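5'-nucleotidase SurE (Aquifex aeolicus, PDB 2WQK) probably catalyses the metal-dependent hydrolysis of nucleoside 5'-monophosphates to nucleosides and phosphate, with one divalent cation per subunit. Local coordinates at residues A[163-166]-A[171-174]. Sequence-based numbering, arbitrary orientation.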
loop_
_atom_site.group_PDB
_atom_site.type_symbol
_atom_site.label_atom_id
_atom_site.label_comp_id
_atom_site.label_asym_id
_atom_site.label_seq_id
_atom_site.Cartn_x
_atom_site.Cartn_y
_atom_site.Cartn_z
ATOM N N ASN A 163 8.059 -25.380 -11.252
ATOM C CA ASN A 163 6.596 -25.281 -11.169
ATOM C C ASN A 163 6.051 -26.705 -11.177
ATOM O O ASN A 163 6.499 -27.531 -11.989
ATOM C CB ASN A 163 6.010 -24.488 -12.341
ATOM C CG ASN A 163 6.190 -22.987 -12.152
ATOM O OD1 ASN A 163 5.252 -22.291 -11.734
ATOM N ND2 ASN A 163 7.422 -22.477 -12.469
ATOM N N ILE A 164 5.080 -26.947 -10.304
ATOM C CA ILE A 164 4.512 -28.301 -10.149
ATOM C C ILE A 164 3.022 -28.258 -10.409
ATOM O O ILE A 164 2.315 -27.480 -9.803
ATOM C CB ILE A 164 4.744 -28.861 -8.731
ATOM C CG1 ILE A 164 6.206 -28.729 -8.283
ATOM C CG2 ILE A 164 4.237 -30.314 -8.620
ATOM C CD1 ILE A 164 6.503 -27.387 -7.499
ATOM N N PRO A 165 2.535 -29.122 -11.315
ATOM C CA PRO A 165 1.089 -29.228 -11.526
ATOM C C PRO A 165 0.308 -29.614 -10.268
ATOM O O PRO A 165 0.824 -30.333 -9.417
ATOM C CB PRO A 165 0.966 -30.396 -12.523
ATOM C CG PRO A 165 2.218 -30.653 -13.092
ATOM C CD PRO A 165 3.285 -30.038 -12.177
ATOM N N ASN A 166 -0.942 -29.163 -10.198
ATOM C CA ASN A 166 -1.804 -29.489 -9.081
ATOM C C ASN A 166 -2.410 -30.863 -9.265
ATOM O O ASN A 166 -3.589 -30.990 -9.618
ATOM C CB ASN A 166 -2.892 -28.446 -8.914
ATOM C CG ASN A 166 -3.674 -28.627 -7.645
ATOM O OD1 ASN A 166 -3.159 -29.173 -6.683
ATOM N ND2 ASN A 166 -4.923 -28.151 -7.632
ATOM N N GLU A 171 0.085 -39.114 -9.882
ATOM C CA GLU A 171 -0.409 -38.699 -11.187
ATOM C C GLU A 171 0.566 -37.768 -11.937
ATOM O O GLU A 171 0.364 -37.504 -13.105
ATOM C CB GLU A 171 -1.746 -37.971 -11.055
ATOM C CG GLU A 171 -2.931 -38.866 -10.635
ATOM C CD GLU A 171 -3.303 -39.901 -11.697
ATOM O OE1 GLU A 171 -2.862 -39.813 -12.871
ATOM O OE2 GLU A 171 -4.068 -40.820 -11.340
ATOM N N ILE A 172 1.600 -37.279 -11.260
ATOM C CA ILE A 172 2.614 -36.448 -11.952
ATOM C C ILE A 172 3.296 -37.338 -12.993
ATOM O O ILE A 172 3.729 -38.465 -12.672
ATOM C CB ILE A 172 3.667 -35.927 -10.954
ATOM C CG1 ILE A 172 3.033 -34.951 -9.965
ATOM C CG2 ILE A 172 4.874 -35.287 -11.705
ATOM C CD1 ILE A 172 2.769 -33.522 -10.519
ATOM N N LYS A 173 3.409 -36.851 -14.226
ATOM C CA LYS A 173 3.911 -37.686 -15.298
ATOM C C LYS A 173 5.420 -37.839 -15.293
ATOM O O LYS A 173 5.959 -38.818 -15.825
ATOM C CB LYS A 173 3.443 -37.195 -16.663
ATOM C CG LYS A 173 1.963 -37.161 -16.869
ATOM C CD LYS A 173 1.680 -36.984 -18.353
ATOM C CE LYS A 173 0.256 -36.620 -18.644
ATOM N NZ LYS A 173 0.272 -35.908 -19.960
ATOM N N GLY A 174 6.115 -36.843 -14.737
ATOM C CA GLY A 174 7.544 -36.881 -14.724
ATOM C C GLY A 174 8.018 -35.462 -14.455
ATOM O O GLY A 174 7.208 -34.578 -14.193
#
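Ile164, whose backbone is hydrogen-bonded to both Ser126 and Phe128, meets Ile172 purely through carbon: its CG2 lies 4.0 Å from CD1 of Ile172. With CG2 anti to the backbone N, Ile164 sends this methyl to the loop, while the end of its side chain leads away from it; the side chain also touches Ile138, Val141 and Cys142 of helix 135-152 and Val226 of strand 225-232. On the strand side Pro165 contributes more than Ile164 (25 against 11 Å²). CD1 of Ile172 sits 3.9 Å from Pro165 CG and 3.9 Å from Pro165 CD, with Pro165 CB at 4.1 Å, so the methyl is spread over three ring carbons rather than directed at one. The two side chains run at about a right angle to each other. Because the CA atoms of Pro165 and Ile172 are 7.4 Å apart, the gap is spanned by the ring and by the CG1-CD1 arm of Ile172, which stands anti to its own carbonyl carbon (chi1 -66°).

In the mixed sheet of this SurE fold, strand 158-165 runs antiparallel to strand 225-232, which in turn pairs in parallel with strand 174-177. The chain must therefore pass over strand 225-232 to reach strand 174-177, outermost within this chain, and this contact packs the connecting loop against the end of the strand before it. Leu167 and Val226 add to the apolar surroundings of Ile172. Backbone bonds of Lys173 with Gly224 and of Gly174 with Val226 fix the loop's far end, and Lys173 NZ is hydrogen-bonded to Asn223 O. Ile164 does not reach the metal site: its side chain is about 8 Å from that of Asn94, a sodium ligand, and about 13 Å from the ion.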